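Local coordinates for protein agarase (PDB 3WZ1) that hydrolyses beta-1,4-galactosidic linkages inside agarose chains to give mainly neoagarotetraose, this chain being its family 16 catalytic domain, at residues 89-100 against 228-239; 108-119 against 131-140. One frame throughout, in Å; residues are numbered along the deposited sequence.

Contact 1: 89-100 against 228-239; sequences LGSITSKAPLTY and LSKPMYAIINME. With NA (sodium ion), chain C.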
# COMPACT_ATOMS: atom_id res chain seq x y z
N LEU A 89 -8.19 -12.84 2.40
CA LEU A 89 -7.65 -11.72 1.59
C LEU A 89 -6.25 -12.00 1.08
O LEU A 89 -5.42 -12.61 1.78
CB LEU A 89 -7.64 -10.42 2.41
CG LEU A 89 -8.99 -9.92 2.91
CD1 LEU A 89 -8.82 -8.71 3.81
CD2 LEU A 89 -9.88 -9.57 1.72
N GLY A 90 -5.95 -11.51 -0.11
CA GLY A 90 -4.60 -11.61 -0.64
C GLY A 90 -3.61 -10.71 0.07
O GLY A 90 -3.97 -9.64 0.60
N SER A 91 -2.35 -11.13 0.03
CA SER A 91 -1.25 -10.33 0.55
C SER A 91 0.04 -10.88 0.01
O SER A 91 0.23 -12.09 0.02
CB SER A 91 -1.21 -10.36 2.07
OG SER A 91 -0.11 -9.60 2.55
N ILE A 92 0.93 -10.00 -0.44
CA ILE A 92 2.30 -10.37 -0.76
C ILE A 92 3.23 -9.35 -0.12
O ILE A 92 2.85 -8.18 0.12
CB ILE A 92 2.55 -10.52 -2.30
CG1 ILE A 92 2.72 -9.15 -2.99
CG2 ILE A 92 1.46 -11.36 -2.96
CD1 ILE A 92 3.18 -9.30 -4.43
N THR A 93 4.46 -9.80 0.18
CA THR A 93 5.46 -8.99 0.85
C THR A 93 6.80 -9.18 0.14
O THR A 93 7.14 -10.28 -0.30
CB THR A 93 5.57 -9.39 2.35
OG1 THR A 93 4.34 -9.12 3.02
CG2 THR A 93 6.67 -8.65 3.05
N SER A 94 7.58 -8.10 0.04
CA SER A 94 8.92 -8.21 -0.56
C SER A 94 9.82 -9.08 0.33
O SER A 94 9.73 -9.07 1.55
CB SER A 94 9.54 -6.83 -0.79
OG SER A 94 9.81 -6.12 0.40
N LYS A 95 10.70 -9.84 -0.31
CA LYS A 95 11.65 -10.66 0.44
C LYS A 95 12.74 -9.81 1.10
O LYS A 95 13.27 -10.19 2.16
CB LYS A 95 12.27 -11.72 -0.47
CG LYS A 95 11.27 -12.79 -0.84
CD LYS A 95 11.90 -13.95 -1.60
CE LYS A 95 11.02 -15.19 -1.58
NZ LYS A 95 11.68 -16.28 -2.37
N ALA A 96 13.05 -8.67 0.50
CA ALA A 96 14.05 -7.75 1.03
C ALA A 96 13.41 -6.39 1.26
O ALA A 96 12.48 -6.04 0.56
CB ALA A 96 15.19 -7.62 0.04
N PRO A 97 13.93 -5.62 2.24
CA PRO A 97 13.38 -4.32 2.55
C PRO A 97 14.09 -3.19 1.82
O PRO A 97 15.17 -3.40 1.22
CB PRO A 97 13.65 -4.20 4.04
CG PRO A 97 14.97 -4.89 4.21
CD PRO A 97 14.98 -6.01 3.21
N LEU A 98 13.47 -2.02 1.86
CA LEU A 98 14.01 -0.79 1.31
C LEU A 98 14.38 0.15 2.44
O LEU A 98 13.89 0.03 3.57
CB LEU A 98 12.96 -0.09 0.46
CG LEU A 98 12.39 -0.93 -0.67
CD1 LEU A 98 11.33 -0.16 -1.39
CD2 LEU A 98 13.48 -1.36 -1.63
N THR A 99 15.28 1.08 2.11
CA THR A 99 15.68 2.14 3.03
C THR A 99 15.66 3.48 2.33
O THR A 99 15.87 3.56 1.13
CB THR A 99 17.10 1.93 3.59
OG1 THR A 99 18.02 1.66 2.51
CG2 THR A 99 17.10 0.80 4.66
N TYR A 100 15.43 4.54 3.09
CA TYR A 100 15.54 5.89 2.55
C TYR A 100 16.99 6.14 2.12
O TYR A 100 17.90 5.51 2.65
CB TYR A 100 15.13 6.94 3.58
CG TYR A 100 16.14 7.13 4.69
CD1 TYR A 100 17.22 7.98 4.52
CD2 TYR A 100 16.02 6.47 5.91
CE1 TYR A 100 18.16 8.16 5.51
CE2 TYR A 100 16.98 6.62 6.90
CZ TYR A 100 18.04 7.49 6.69
OH TYR A 100 18.98 7.70 7.70
N LEU A 228 11.50 7.89 10.84
CA LEU A 228 11.18 6.75 9.96
C LEU A 228 12.46 6.31 9.29
O LEU A 228 12.82 6.80 8.22
CB LEU A 228 10.13 7.15 8.95
CG LEU A 228 8.79 7.55 9.54
CD1 LEU A 228 7.91 8.19 8.49
CD2 LEU A 228 8.12 6.33 10.17
N SER A 229 13.19 5.44 9.97
CA SER A 229 14.59 5.13 9.62
C SER A 229 14.90 3.65 9.44
O SER A 229 15.93 3.32 8.86
CB SER A 229 15.51 5.72 10.68
OG SER A 229 15.28 5.10 11.95
N LYS A 230 14.05 2.76 9.95
CA LYS A 230 14.29 1.33 9.85
C LYS A 230 14.02 0.85 8.44
O LYS A 230 13.17 1.42 7.74
CB LYS A 230 13.42 0.56 10.85
CG LYS A 230 13.78 0.88 12.30
CD LYS A 230 12.78 0.36 13.32
CE LYS A 230 13.29 0.70 14.70
NZ LYS A 230 12.41 0.33 15.84
N PRO A 231 14.74 -0.20 8.00
CA PRO A 231 14.38 -0.76 6.69
C PRO A 231 12.93 -1.23 6.70
O PRO A 231 12.45 -1.73 7.72
CB PRO A 231 15.32 -1.94 6.54
CG PRO A 231 16.45 -1.67 7.49
CD PRO A 231 15.83 -0.95 8.64
N MET A 232 12.23 -1.04 5.58
CA MET A 232 10.82 -1.44 5.53
C MET A 232 10.54 -2.33 4.34
O MET A 232 11.05 -2.10 3.23
CB MET A 232 9.90 -0.22 5.44
CG MET A 232 10.00 0.71 6.63
SD MET A 232 8.78 2.03 6.49
CE MET A 232 9.41 3.16 7.74
N TYR A 233 9.71 -3.34 4.57
CA TYR A 233 9.31 -4.28 3.54
C TYR A 233 8.09 -3.73 2.79
O TYR A 233 7.20 -3.13 3.41
CB TYR A 233 8.97 -5.65 4.15
CG TYR A 233 10.20 -6.27 4.76
CD1 TYR A 233 10.59 -5.96 6.05
CD2 TYR A 233 11.00 -7.13 4.01
CE1 TYR A 233 11.76 -6.47 6.58
CE2 TYR A 233 12.18 -7.64 4.54
CZ TYR A 233 12.53 -7.31 5.82
OH TYR A 233 13.70 -7.81 6.35
N ALA A 234 8.07 -3.93 1.48
CA ALA A 234 6.90 -3.58 0.68
C ALA A 234 5.81 -4.62 0.85
O ALA A 234 6.09 -5.82 0.75
CB ALA A 234 7.31 -3.48 -0.78
N ILE A 235 4.58 -4.17 1.05
CA ILE A 235 3.44 -5.06 1.24
C ILE A 235 2.31 -4.58 0.36
O ILE A 235 1.99 -3.39 0.31
CB ILE A 235 2.99 -5.07 2.72
CG1 ILE A 235 4.19 -5.37 3.65
CG2 ILE A 235 1.86 -6.06 2.93
CD1 ILE A 235 3.88 -5.14 5.12
N ILE A 236 1.71 -5.53 -0.34
CA ILE A 236 0.53 -5.26 -1.17
C ILE A 236 -0.54 -6.18 -0.64
O ILE A 236 -0.38 -7.40 -0.66
CB ILE A 236 0.78 -5.52 -2.65
CG1 ILE A 236 2.00 -4.71 -3.16
CG2 ILE A 236 -0.48 -5.16 -3.44
CD1 ILE A 236 2.59 -5.27 -4.44
N ASN A 237 -1.64 -5.63 -0.14
CA ASN A 237 -2.68 -6.48 0.41
C ASN A 237 -4.04 -5.83 0.30
O ASN A 237 -4.16 -4.69 -0.17
CB ASN A 237 -2.34 -6.88 1.86
CG ASN A 237 -2.58 -5.78 2.87
OD1 ASN A 237 -3.37 -4.86 2.64
ND2 ASN A 237 -1.93 -5.88 4.02
N MET A 238 -5.07 -6.57 0.74
CA MET A 238 -6.26 -5.93 1.28
C MET A 238 -6.33 -6.25 2.75
O MET A 238 -5.77 -7.23 3.22
CB MET A 238 -7.55 -6.37 0.61
CG MET A 238 -7.83 -5.67 -0.72
SD MET A 238 -9.49 -5.95 -1.36
CE MET A 238 -9.32 -7.53 -2.11
N GLU A 239 -7.05 -5.39 3.47
CA GLU A 239 -7.31 -5.57 4.90
C GLU A 239 -8.76 -5.26 5.23
O GLU A 239 -9.32 -4.26 4.78
CB GLU A 239 -6.42 -4.66 5.74
CG GLU A 239 -4.95 -5.05 5.71
CD GLU A 239 -4.04 -4.09 6.44
OE1 GLU A 239 -4.55 -3.17 7.14
OE2 GLU A 239 -2.79 -4.24 6.31
NA NA C . 13.53 4.95 13.52
O HOH W 1 15.41 3.36 14.39
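Ser94 replaces a backbone carbonyl with its own hydroxyl in pairing with Ala234. Its backbone N donates to Ala234 O as in a normal ladder, but Ala234 N is taken by Ser94 OG at 3.0 Å. OG sits between the backbone N and the carbonyl carbon (chi1 66°), which folds it back toward the neighbouring strand. The same hydroxyl donates to Ala96 O at 2.7 Å and so ties down the loop through residues 95-97. Past the loop the register has slipped by two residues. Leu98 and Met232 then form a single bridge, with Leu98 N 2.8 Å from Met232 O.

The slip brings Pro97 over Tyr233. Pro97 CB lies 3.7 Å from the ring centroid and only 8° off the normal, a CH-pi contact. Ser94 O and Lys95 O come to the edge of the same ring. Replacing Tyr233 by an alanine would remove the ring and would probably leave Pro97 without its aromatic partner, with the loop less firmly held.

The two antiparallel strands belong to the beta-jelly roll of glycoside hydrolase family 16. Ile92 and Ile236 lie side by side, their CD1 atoms 4.1 Å apart, on the face that meets Leu74. Ser91, Thr93, Ile235 and Asn237 point to the other face. There Thr93 OG1 packs 3.8 Å from Ile235 CG1, while both Ser91 OG and Thr93 OG1 bond to Gly49 O. At the far end the Tyr100 ring sets its edge against Ser229 CA. Ser229 OG binds a sodium ion at 2.4 Å, in a site completed by Glu128, Thr226, Gly227 and water.

Contact 2: 108-119 against 131-140; sequences AKLSNMVLASDF and DVIEAYGSDR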
# COMPACT_ATOMS: atom_id res chain seq x y z
N ALA A 108 -2.37 1.28 -9.60
CA ALA A 108 -3.34 0.31 -9.06
C ALA A 108 -4.76 0.77 -9.16
O ALA A 108 -5.02 1.97 -9.28
CB ALA A 108 -3.01 -0.02 -7.61
N LYS A 109 -5.68 -0.20 -9.14
CA LYS A 109 -7.13 0.04 -9.17
C LYS A 109 -7.71 -0.59 -7.92
O LYS A 109 -7.72 -1.81 -7.80
CB LYS A 109 -7.75 -0.57 -10.43
CG LYS A 109 -9.22 -0.21 -10.63
CD LYS A 109 -9.71 -0.75 -11.95
CE LYS A 109 -11.19 -0.47 -12.16
NZ LYS A 109 -11.69 -1.33 -13.27
N LEU A 110 -8.18 0.25 -7.01
CA LEU A 110 -8.77 -0.22 -5.75
C LEU A 110 -9.90 -1.20 -6.00
O LEU A 110 -10.64 -1.08 -6.98
CB LEU A 110 -9.38 0.93 -4.95
CG LEU A 110 -8.58 2.22 -4.79
CD1 LEU A 110 -9.33 3.19 -3.89
CD2 LEU A 110 -7.17 1.94 -4.27
N SER A 111 -10.08 -2.15 -5.09
CA SER A 111 -11.28 -2.95 -5.13
C SER A 111 -12.50 -2.10 -4.77
O SER A 111 -12.40 -1.13 -4.01
CB SER A 111 -11.17 -4.11 -4.15
OG SER A 111 -11.15 -3.64 -2.81
N ASN A 112 -13.66 -2.50 -5.29
CA ASN A 112 -14.90 -1.81 -5.01
C ASN A 112 -15.54 -2.45 -3.79
O ASN A 112 -16.57 -3.11 -3.86
CB ASN A 112 -15.80 -1.90 -6.24
CG ASN A 112 -17.07 -1.11 -6.10
OD1 ASN A 112 -17.36 -0.48 -5.09
ND2 ASN A 112 -17.87 -1.15 -7.18
N MET A 113 -14.88 -2.22 -2.66
CA MET A 113 -15.20 -2.85 -1.40
C MET A 113 -14.93 -1.90 -0.25
O MET A 113 -14.19 -0.92 -0.39
CB MET A 113 -14.32 -4.09 -1.20
CG MET A 113 -14.40 -5.15 -2.27
SD MET A 113 -15.94 -6.10 -2.22
CE MET A 113 -15.47 -7.45 -1.12
N VAL A 114 -15.51 -2.20 0.91
CA VAL A 114 -15.23 -1.43 2.12
C VAL A 114 -13.87 -1.78 2.74
O VAL A 114 -13.40 -1.11 3.67
CB VAL A 114 -16.34 -1.56 3.17
CG1 VAL A 114 -17.63 -0.99 2.62
CG2 VAL A 114 -16.52 -3.00 3.66
N LEU A 115 -13.28 -2.86 2.26
CA LEU A 115 -11.93 -3.24 2.63
C LEU A 115 -10.92 -2.19 2.23
O LEU A 115 -11.09 -1.51 1.22
CB LEU A 115 -11.56 -4.53 1.91
CG LEU A 115 -12.44 -5.74 2.19
CD1 LEU A 115 -12.22 -6.82 1.16
CD2 LEU A 115 -12.15 -6.26 3.59
N ALA A 116 -9.83 -2.11 2.99
CA ALA A 116 -8.67 -1.33 2.56
C ALA A 116 -7.95 -2.04 1.41
O ALA A 116 -7.68 -3.23 1.51
CB ALA A 116 -7.71 -1.15 3.72
N SER A 117 -7.67 -1.30 0.33
CA SER A 117 -6.73 -1.70 -0.72
C SER A 117 -5.43 -0.98 -0.41
O SER A 117 -5.41 0.26 -0.30
CB SER A 117 -7.23 -1.31 -2.13
OG SER A 117 -8.45 -1.97 -2.46
N ASP A 118 -4.35 -1.74 -0.21
CA ASP A 118 -3.11 -1.21 0.38
C ASP A 118 -1.85 -1.46 -0.45
O ASP A 118 -1.66 -2.54 -1.01
CB ASP A 118 -2.86 -1.79 1.77
CG ASP A 118 -4.02 -1.59 2.73
OD1 ASP A 118 -4.59 -0.47 2.74
OD2 ASP A 118 -4.33 -2.54 3.52
N PHE A 119 -0.97 -0.46 -0.45
CA PHE A 119 0.42 -0.56 -0.90
C PHE A 119 1.19 0.19 0.16
O PHE A 119 1.03 1.41 0.31
CB PHE A 119 0.62 0.05 -2.28
CG PHE A 119 2.07 0.17 -2.71
CD1 PHE A 119 2.92 -0.93 -2.75
CD2 PHE A 119 2.55 1.42 -3.11
CE1 PHE A 119 4.24 -0.78 -3.20
CE2 PHE A 119 3.86 1.56 -3.54
CZ PHE A 119 4.69 0.47 -3.60
N ASP A 131 2.36 4.38 4.63
CA ASP A 131 1.22 3.98 3.80
C ASP A 131 1.12 4.81 2.52
O ASP A 131 0.77 6.01 2.58
CB ASP A 131 -0.06 4.15 4.58
CG ASP A 131 0.01 3.46 5.89
OD1 ASP A 131 0.19 2.21 5.85
OD2 ASP A 131 -0.07 4.13 6.93
N VAL A 132 1.35 4.16 1.39
CA VAL A 132 1.37 4.84 0.09
C VAL A 132 -0.04 4.81 -0.50
O VAL A 132 -0.68 5.85 -0.63
CB VAL A 132 2.45 4.26 -0.86
CG1 VAL A 132 2.44 4.97 -2.20
CG2 VAL A 132 3.83 4.35 -0.22
N ILE A 133 -0.54 3.61 -0.85
CA ILE A 133 -1.98 3.43 -1.12
C ILE A 133 -2.62 2.82 0.12
O ILE A 133 -2.22 1.74 0.60
CB ILE A 133 -2.29 2.57 -2.37
CG1 ILE A 133 -1.70 3.19 -3.63
CG2 ILE A 133 -3.81 2.37 -2.50
CD1 ILE A 133 -1.94 2.40 -4.88
N GLU A 134 -3.60 3.53 0.67
CA GLU A 134 -4.53 2.98 1.65
C GLU A 134 -5.85 3.67 1.38
O GLU A 134 -5.98 4.87 1.62
CB GLU A 134 -4.08 3.20 3.09
CG GLU A 134 -5.06 2.67 4.11
CD GLU A 134 -4.52 2.69 5.52
OE1 GLU A 134 -4.36 3.79 6.11
OE2 GLU A 134 -4.20 1.60 6.05
N ALA A 135 -6.81 2.92 0.85
CA ALA A 135 -8.02 3.55 0.40
C ALA A 135 -9.13 2.52 0.31
O ALA A 135 -8.87 1.31 0.22
CB ALA A 135 -7.79 4.19 -0.94
N TYR A 136 -10.37 3.02 0.33
CA TYR A 136 -11.55 2.17 0.47
C TYR A 136 -12.44 2.49 -0.73
O TYR A 136 -12.99 3.61 -0.81
CB TYR A 136 -12.23 2.41 1.83
CG TYR A 136 -11.20 2.45 2.95
CD1 TYR A 136 -10.48 3.61 3.20
CD2 TYR A 136 -10.90 1.30 3.73
CE1 TYR A 136 -9.49 3.65 4.16
CE2 TYR A 136 -9.93 1.35 4.71
CZ TYR A 136 -9.21 2.52 4.91
OH TYR A 136 -8.21 2.62 5.87
N GLY A 137 -12.53 1.57 -1.68
CA GLY A 137 -13.17 1.85 -2.98
C GLY A 137 -14.69 1.78 -3.05
O GLY A 137 -15.26 2.18 -4.06
N SER A 138 -15.33 1.31 -1.98
CA SER A 138 -16.76 0.95 -1.98
C SER A 138 -17.68 1.99 -2.60
O SER A 138 -17.64 3.16 -2.21
CB SER A 138 -17.25 0.73 -0.57
OG SER A 138 -18.59 0.30 -0.63
N ASP A 139 -18.55 1.52 -3.49
CA ASP A 139 -19.63 2.33 -4.07
C ASP A 139 -20.93 2.22 -3.25
O ASP A 139 -21.99 2.64 -3.74
CB ASP A 139 -19.85 1.97 -5.55
CG ASP A 139 -20.40 0.54 -5.77
OD1 ASP A 139 -20.67 -0.18 -4.78
OD2 ASP A 139 -20.53 0.14 -6.96
N ARG A 140 -20.87 1.68 -2.03
CA ARG A 140 -22.08 1.60 -1.19
C ARG A 140 -22.69 2.98 -1.01
O ARG A 140 -21.98 3.96 -0.78
CB ARG A 140 -21.78 1.10 0.21
CG ARG A 140 -21.61 -0.40 0.33
CD ARG A 140 -21.44 -0.74 1.80
NE ARG A 140 -21.07 -2.13 2.03
CZ ARG A 140 -20.88 -2.65 3.23
NH1 ARG A 140 -21.04 -1.93 4.34
NH2 ARG A 140 -20.53 -3.93 3.33
O HOH W 2 -10.89 -0.89 -1.50
O HOH W 3 -18.73 -2.30 -1.31
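Val132 and Ile133 both face Phe119, in a classic beta bulge. Their two backbone N-H groups converge on Phe119 O, from Val132 N at 3.0 Å and Ile133 N at 2.9 Å. Val132 CB lies 3.6 Å from Phe119 CD2. Ile133 sends CG2 to Leu110 CD2 and CD1 to Ala108 CB. Glu134, the predicted proton donor, lies alongside Asp118, their carboxylate planes 68° apart. Its two oxygens are bonded to His151 and Gln241. Ala135 CB meets Leu110 CD1 at 3.5 Å, a tight fit. The Tyr136 ring lies against Ala116 CB, and Val114 O meets its edge. Gly137 CA comes within 3.2 Å of Ser111 O, and Gly137 N donates to a water that also bonds Ser117 OG. Ser138 OG accepts from Arg140 N, an ST turn. Asp139 is gripped twice by Asn112. The Asn112 amide reaches across with CG turned away from the backbone N (chi1 -175°): OD1 accepts from Asp139 N at 2.8 Å, and ND2 meets Asp139 OD2 at 3.0 Å from above the carboxylate plane. Arg140 lays one guanidinium face on Val114 CG1, and its NE forms a salt bridge to Glu255 of helix 253-256. The hairpin of strands 116-123 and 128-135 is flanked by strand 232-239 beside the first and strand 150-158 beside the second, while Ala108 and Phe119 touch strand 264-276.

In the fold
Contacts 1 and 2 are both largely buried and meet in the same run of antiparallel strands. Strand 232-239 of contact 1 lies beside strand 116-123 of contact 2, with probable backbone bonds from Ala116 N to Glu239 O and from Asp118 N to Asn237 O. Their centres are about 17 Å apart, and contact 2 is nested within the chain loop that contact 1 closes. Contact 1 joins strands far apart in sequence and runs out to a more exposed, sodium-bound end. Contact 2 centres on a local hairpin and holds the predicted proton donor. Its loops meet partly through an amide and a carboxylate, whereas a serine hydroxyl and a proline-tyrosine CH-pi contact mark the break in contact 1.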